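Local structure of Cag38821 (Sulfolobus islandicus rod-shaped virus 1, 2X48) at residues Asp19-Ser22 with Val23-Leu27; Glu45-Val48 with Arg49-Glu53. The protein is of unknown function but probably binds DNA through a helix-turn-helix carried behind an N-terminal beta-hairpin. All blocks are in the same frame, centred on the assembly; numbering follows the deposited sequence.

Contact 1. Residues Asp19-Ser22 with Val23-Leu27; sequences DLVS and VAHEL
One face of the H25 imidazole is occupied by V21 from one turn earlier: the methyl CG1 of V21 lies over it, 3.9 Å from the ring centroid and 28° off the normal, a CH-pi contact. V21 O lies on that same side, 3.5 Å above the ring plane but displaced toward the rim. CG1 of V21 is set toward the far end of the ring, where it comes 3.5 Å from H25 CE1. The two side chains run side by side and point the same way; in V21, CG1 stands opposite the backbone N (chi1 168°), which carries this branch to the ring and leaves CG2 to helix 45-52. Both ring nitrogens have polar partners. A water 3.3 Å from H25 ND1 also lies 3.3 Å from S22 OG, bridging the two side chains, while NE2 reaches Y51 O of helix 45-52.

The V21-H25 pair is i to i+4 packing within helix 17-29, the first of three helices in a small domain whose other two, 34-41 and 45-52, form a probable helix-turn-helix. Four successive main-chain bonds define the helical geometry, from V23 N to D19 O through E26 N to S22 O; the one beneath the ring, H25 N to V21 O, measures 2.9 Å and is nearly straight at 164°.

Around the helix from H25, V23 sets its CG2 3.4 Å from D19 O. L20, V23 and A24 all reach L41 of helix 34-41, and V23 and L27 also meet Y12 of strand 10-14. At the amino-terminal end, the D19 carboxylate turns away from V23-L27, and its OD2 accepts a hydrogen bond from E15 N.

Contact 2. Residues Glu45-Val48 with Arg49-Glu53; sequences ERKV and RRYLE
R49 folds back over the preceding turn and lays one face of its guanidinium on R46: CA of R46 sits 3.8 Å above that plane, offset toward the rim. The bend at chi3 (-54°) returns the group toward the backbone, where NH1 of R49 also meets CG of R46 at 3.5 Å. The two guanidinium planes are turned 70° from each other, so they do not stack, although NH1 of R49 and NH1 of R46 are 3.6 Å apart. R49 N meanwhile donates to E45 O.

R50 follows with its chain extended from CG to NE. The lysine of the previous turn, K47, crosses it obliquely and presents its ammonium at the guanidinium edge, with NZ of K47 3.4 Å from NH1 of R50; both are donors, and no bond joins them.

At Y51 the flat group meets main chain. K47 O lies 3.1 Å above one face of the phenol ring, toward its rim, and also accepts the hydrogen bond from Y51 N at 2.9 Å. The phenol OH passes K47 CD and hydrogen-bonds to E17 OE2, a carboxylate with which K47 NZ makes a long, weak ion pair.

L52 runs alongside V48, CD1 of L52 touching CG1 of V48 at 4.0 Å, while L52 N bonds to V48 O. V48 continues onto I37 and A38 of helix 34-41, which joins the two helices of the probable helix-turn-helix; 45-52 would be its recognition helix.

The helix is thus amphipathic: V48 and Y51 are buried, whereas R46, R49 and R50 are exposed. The cluster of exposed arginines would probably make this surface positive, consistent with an anionic partner such as a DNA backbone.

Contacts 1 and 2 are successive in the chain, each a continuous stretch, 19-27 wholly helical and 45-53 running off the end of its helix, with centres 10 Å apart. They meet directly where helix 45-52 packs on helix 17-29. The carboxyl-terminal end of contact 2 is tied to contact 1 by a probable hydrogen bond of 2.9 Å between H25 NE2 and Y51 O. Next to it, V21 CG2 packs 3.5 Å from Y51 CD1, and A24 O lies 3.6 Å from L52 CD2. Contact 1 lies on the first helix, 17-29, and contact 2 on the presumed recognition helix, whose exposed arginines are the likelier candidates for meeting DNA; no ligand marks a site.

Contact 1. Residues Asp19-Ser22 with Val23-Leu27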
ATOM      1  N   ASP A  19      -2.079  -8.745  -0.279  1.00 57.89           N
ATOM      2  CA  ASP A  19      -2.490  -7.746  -1.255  1.00 53.96           C
ATOM      3  C   ASP A  19      -1.982  -6.361  -0.861  1.00 52.25           C
ATOM      4  O   ASP A  19      -1.619  -5.560  -1.728  1.00 51.23           O
ATOM      5  CB  ASP A  19      -4.020  -7.710  -1.399  1.00 52.35           C
ATOM      6  CG  ASP A  19      -4.611  -9.027  -1.936  1.00 56.63           C
ATOM      7  OD1 ASP A  19      -3.853  -9.880  -2.467  1.00 61.83           O
ATOM      8  OD2 ASP A  19      -5.846  -9.208  -1.824  1.00 57.91           O
ATOM      9  N   LEU A  20      -1.968  -6.069   0.438  1.00 46.74           N
ATOM     10  CA  LEU A  20      -1.475  -4.774   0.913  1.00 44.25           C
ATOM     11  C   LEU A  20      -0.010  -4.646   0.569  1.00 43.10           C
ATOM     12  O   LEU A  20       0.434  -3.589   0.107  1.00 41.30           O
ATOM     13  CB  LEU A  20      -1.653  -4.594   2.430  1.00 45.64           C
ATOM     14  CG  LEU A  20      -3.032  -4.259   3.006  1.00 47.01           C
ATOM     15  CD1 LEU A  20      -2.948  -4.225   4.533  1.00 49.43           C
ATOM     16  CD2 LEU A  20      -3.567  -2.933   2.464  1.00 45.20           C
ATOM     17  N   VAL A  21       0.749  -5.715   0.797  1.00 45.42           N
ATOM     18  CA  VAL A  21       2.175  -5.718   0.450  1.00 45.37           C
ATOM     19  C   VAL A  21       2.349  -5.380  -1.029  1.00 44.05           C
ATOM     20  O   VAL A  21       3.120  -4.485  -1.373  1.00 42.79           O
ATOM     21  CB  VAL A  21       2.838  -7.069   0.774  1.00 49.68           C
ATOM     22  CG1 VAL A  21       4.224  -7.157   0.131  1.00 50.53           C
ATOM     23  CG2 VAL A  21       2.921  -7.261   2.291  1.00 51.39           C
ATOM     24  N   SER A  22       1.599  -6.068  -1.891  1.00 45.34           N
ATOM     25  CA  SER A  22       1.662  -5.843  -3.330  1.00 45.31           C
ATOM     26  C   SER A  22       1.383  -4.395  -3.719  1.00 42.66           C
ATOM     27  O   SER A  22       2.102  -3.832  -4.543  1.00 42.49           O
ATOM     28  CB  SER A  22       0.701  -6.765  -4.060  1.00 48.31           C
ATOM     29  OG  SER A  22       1.257  -8.056  -4.205  1.00 51.98           O
ATOM     30  N   VAL A  23       0.354  -3.792  -3.126  1.00 41.51           N
ATOM     31  CA  VAL A  23       0.039  -2.387  -3.398  1.00 39.73           C
ATOM     32  C   VAL A  23       1.165  -1.476  -2.896  1.00 38.00           C
ATOM     33  O   VAL A  23       1.574  -0.540  -3.584  1.00 37.15           O
ATOM     34  CB  VAL A  23      -1.291  -1.967  -2.758  1.00 40.00           C
ATOM     35  CG1 VAL A  23      -1.518  -0.457  -2.909  1.00 39.21           C
ATOM     36  CG2 VAL A  23      -2.438  -2.735  -3.397  1.00 42.60           C
ATOM     37  N   ALA A  24       1.674  -1.771  -1.704  1.00 38.28           N
ATOM     38  CA  ALA A  24       2.779  -1.027  -1.132  1.00 37.52           C
ATOM     39  C   ALA A  24       3.927  -1.010  -2.118  1.00 38.18           C
ATOM     40  O   ALA A  24       4.476   0.053  -2.407  1.00 37.05           O
ATOM     41  CB  ALA A  24       3.221  -1.653   0.187  1.00 39.07           C
ATOM     42  N   HIS A  25       4.276  -2.188  -2.638  1.00 41.06           N
ATOM     43  CA  HIS A  25       5.368  -2.319  -3.628  1.00 43.23           C
ATOM     44  C   HIS A  25       5.128  -1.467  -4.868  1.00 42.74           C
ATOM     45  O   HIS A  25       6.064  -0.827  -5.354  1.00 43.52           O
ATOM     46  CB  HIS A  25       5.581  -3.776  -4.078  1.00 46.77           C
ATOM     47  CG  HIS A  25       6.215  -4.657  -3.043  1.00 50.53           C
ATOM     48  ND1 HIS A  25       6.213  -6.034  -3.142  1.00 55.31           N
ATOM     49  CD2 HIS A  25       6.860  -4.364  -1.888  1.00 51.53           C
ATOM     50  CE1 HIS A  25       6.840  -6.547  -2.098  1.00 57.84           C
ATOM     51  NE2 HIS A  25       7.242  -5.556  -1.322  1.00 55.55           N
ATOM     52  N   GLU A  26       3.898  -1.471  -5.385  1.00 42.79           N
ATOM     53  CA  GLU A  26       3.566  -0.665  -6.573  1.00 43.57           C
ATOM     54  C   GLU A  26       3.686   0.825  -6.294  1.00 41.02           C
ATOM     55  O   GLU A  26       4.193   1.581  -7.118  1.00 42.35           O
ATOM     56  CB  GLU A  26       2.158  -0.960  -7.115  1.00 45.38           C
ATOM     57  CG  GLU A  26       2.107  -2.057  -8.189  1.00 50.65           C
ATOM     58  CD  GLU A  26       1.084  -1.797  -9.304  1.00 55.78           C
ATOM     59  OE1 GLU A  26       0.713  -2.791  -9.966  1.00 61.44           O
ATOM     60  OE2 GLU A  26       0.661  -0.629  -9.538  1.00 54.55           O
ATOM     61  N   LEU A  27       3.204   1.254  -5.144  1.00 38.65           N
ATOM     62  CA  LEU A  27       3.174   2.682  -4.858  1.00 37.53           C
ATOM     63  C   LEU A  27       4.596   3.213  -4.651  1.00 37.01           C
ATOM     64  O   LEU A  27       4.921   4.331  -5.067  1.00 37.40           O
ATOM     65  CB  LEU A  27       2.265   2.971  -3.660  1.00 36.31           C
ATOM     66  CG  LEU A  27       0.788   2.634  -3.881  1.00 37.49           C
ATOM     67  CD1 LEU A  27       0.003   2.768  -2.571  1.00 37.17           C
ATOM     68  CD2 LEU A  27       0.158   3.508  -4.976  1.00 38.36           C
TER
HETATM   69  O   HOH W   1       4.509  -8.352  -4.676  1.00  2.00           O

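Contact 2. Residues Glu45-Val48 with Arg49-Glu53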
ATOM      1  N   GLU A  45       3.530   3.489   9.375  1.00 68.88           N
ATOM      2  CA  GLU A  45       4.762   3.616   8.612  1.00 64.98           C
ATOM      3  C   GLU A  45       5.701   2.432   8.872  1.00 66.36           C
ATOM      4  O   GLU A  45       6.441   2.024   7.984  1.00 63.27           O
ATOM      5  CB  GLU A  45       5.453   4.952   8.920  1.00 67.04           C
ATOM      6  CG  GLU A  45       4.635   6.170   8.473  1.00 66.67           C
ATOM      7  CD  GLU A  45       5.404   7.484   8.539  1.00 69.05           C
ATOM      8  OE1 GLU A  45       6.550   7.542   8.044  1.00 67.03           O
ATOM      9  OE2 GLU A  45       4.846   8.472   9.070  1.00 74.38           O
ATOM     10  N   ARG A  46       5.642   1.867  10.074  1.00 72.29           N
ATOM     11  CA  ARG A  46       6.430   0.683  10.411  1.00 75.54           C
ATOM     12  C   ARG A  46       6.034  -0.534   9.580  1.00 73.28           C
ATOM     13  O   ARG A  46       6.902  -1.228   9.052  1.00 73.30           O
ATOM     14  CB  ARG A  46       6.319   0.375  11.902  1.00 83.83           C
ATOM     15  CG  ARG A  46       7.023   1.405  12.745  1.00 88.20           C
ATOM     16  CD  ARG A  46       6.728   1.250  14.227  1.00 99.61           C
ATOM     17  NE  ARG A  46       7.314   0.043  14.809  1.00106.77           N
ATOM     18  CZ  ARG A  46       8.608  -0.124  15.085  1.00111.61           C
ATOM     19  NH1 ARG A  46       9.500   0.827  14.809  1.00109.62           N
ATOM     20  NH2 ARG A  46       9.018  -1.263  15.635  1.00118.95           N
ATOM     21  N   LYS A  47       4.731  -0.788   9.468  1.00 72.52           N
ATOM     22  CA  LYS A  47       4.223  -1.870   8.616  1.00 70.96           C
ATOM     23  C   LYS A  47       4.684  -1.695   7.165  1.00 65.18           C
ATOM     24  O   LYS A  47       5.146  -2.644   6.530  1.00 66.05           O
ATOM     25  CB  LYS A  47       2.692  -1.922   8.664  1.00 71.09           C
ATOM     26  CG  LYS A  47       2.118  -2.642   9.869  1.00 78.45           C
ATOM     27  CD  LYS A  47       2.171  -4.153   9.693  1.00 82.09           C
ATOM     28  CE  LYS A  47       1.472  -4.866  10.832  1.00 90.76           C
ATOM     29  NZ  LYS A  47       1.666  -6.343  10.776  1.00 96.84           N
ATOM     30  N   VAL A  48       4.560  -0.473   6.654  1.00 60.69           N
ATOM     31  CA  VAL A  48       4.988  -0.158   5.291  1.00 56.21           C
ATOM     32  C   VAL A  48       6.489  -0.397   5.100  1.00 57.57           C
ATOM     33  O   VAL A  48       6.894  -0.928   4.077  1.00 57.04           O
ATOM     34  CB  VAL A  48       4.651   1.298   4.885  1.00 52.82           C
ATOM     35  CG1 VAL A  48       5.160   1.588   3.474  1.00 49.52           C
ATOM     36  CG2 VAL A  48       3.142   1.567   4.990  1.00 52.68           C
ATOM     37  N   ARG A  49       7.315  -0.022   6.075  1.00 60.48           N
ATOM     38  CA  ARG A  49       8.754  -0.274   5.986  1.00 63.09           C
ATOM     39  C   ARG A  49       9.021  -1.779   5.898  1.00 67.49           C
ATOM     40  O   ARG A  49       9.813  -2.210   5.065  1.00 68.74           O
ATOM     41  CB  ARG A  49       9.521   0.376   7.152  1.00 66.67           C
ATOM     42  CG  ARG A  49       9.479   1.915   7.140  1.00 64.02           C
ATOM     43  CD  ARG A  49      10.622   2.585   7.894  1.00 68.06           C
ATOM     44  NE  ARG A  49      10.767   2.116   9.278  1.00 74.36           N
ATOM     45  CZ  ARG A  49      10.057   2.549  10.324  1.00 77.54           C
ATOM     46  NH1 ARG A  49      10.286   2.043  11.533  1.00 84.34           N
ATOM     47  NH2 ARG A  49       9.113   3.476  10.174  1.00 75.41           N
ATOM     48  N   ARG A  50       8.344  -2.569   6.734  1.00 71.04           N
ATOM     49  CA  ARG A  50       8.403  -4.037   6.647  1.00 76.43           C
ATOM     50  C   ARG A  50       8.002  -4.529   5.267  1.00 74.09           C
ATOM     51  O   ARG A  50       8.621  -5.436   4.717  1.00 78.64           O
ATOM     52  CB  ARG A  50       7.441  -4.693   7.637  1.00 80.39           C
ATOM     53  CG  ARG A  50       7.804  -4.580   9.089  1.00 85.97           C
ATOM     54  CD  ARG A  50       6.605  -5.004   9.959  1.00 90.74           C
ATOM     55  NE  ARG A  50       6.985  -5.545  11.268  1.00100.41           N
ATOM     56  CZ  ARG A  50       6.115  -5.902  12.214  1.00106.56           C
ATOM     57  NH1 ARG A  50       4.801  -5.768  12.006  1.00103.75           N
ATOM     58  NH2 ARG A  50       6.553  -6.392  13.376  1.00115.50           N
ATOM     59  N   TYR A  51       6.935  -3.955   4.729  1.00 68.36           N
ATOM     60  CA  TYR A  51       6.418  -4.389   3.437  1.00 66.86           C
ATOM     61  C   TYR A  51       7.429  -4.165   2.328  1.00 66.45           C
ATOM     62  O   TYR A  51       7.619  -5.030   1.481  1.00 70.16           O
ATOM     63  CB  TYR A  51       5.119  -3.657   3.087  1.00 61.44           C
ATOM     64  CG  TYR A  51       3.908  -3.989   3.941  1.00 62.90           C
ATOM     65  CD1 TYR A  51       3.890  -5.090   4.801  1.00 69.09           C
ATOM     66  CD2 TYR A  51       2.754  -3.213   3.849  1.00 59.34           C
ATOM     67  CE1 TYR A  51       2.770  -5.386   5.559  1.00 71.43           C
ATOM     68  CE2 TYR A  51       1.631  -3.501   4.598  1.00 61.74           C
ATOM     69  CZ  TYR A  51       1.644  -4.588   5.454  1.00 67.68           C
ATOM     70  OH  TYR A  51       0.525  -4.876   6.196  1.00 71.08           O
ATOM     71  N   LEU A  52       8.092  -3.015   2.350  1.00 63.25           N
ATOM     72  CA  LEU A  52       9.004  -2.624   1.277  1.00 63.12           C
ATOM     73  C   LEU A  52      10.339  -3.354   1.320  1.00 69.83           C
ATOM     74  O   LEU A  52      11.096  -3.292   0.356  1.00 71.86           O
ATOM     75  CB  LEU A  52       9.238  -1.108   1.284  1.00 58.53           C
ATOM     76  CG  LEU A  52       7.988  -0.243   1.118  1.00 53.33           C
ATOM     77  CD1 LEU A  52       8.376   1.208   1.043  1.00 50.93           C
ATOM     78  CD2 LEU A  52       7.202  -0.650  -0.109  1.00 52.48           C
ATOM     79  N   GLU A  53      10.626  -4.054   2.416  1.00 74.53           N
ATOM     80  CA  GLU A  53      11.846  -4.869   2.496  1.00 82.78           C
ATOM     81  C   GLU A  53      11.622  -6.315   2.010  1.00 89.72           C
ATOM     82  O   GLU A  53      12.458  -7.185   2.265  1.00 98.55           O
ATOM     83  CB  GLU A  53      12.438  -4.839   3.919  1.00 86.34           C
ATOM     84  CG  GLU A  53      11.679  -5.621   4.996  1.00 89.43           C
ATOM     85  CD  GLU A  53      12.366  -5.572   6.358  1.00 94.58           C
ATOM     86  OE1 GLU A  53      12.770  -6.639   6.873  1.00103.49           O
ATOM     87  OE2 GLU A  53      12.507  -4.462   6.913  1.00 90.84           O
TER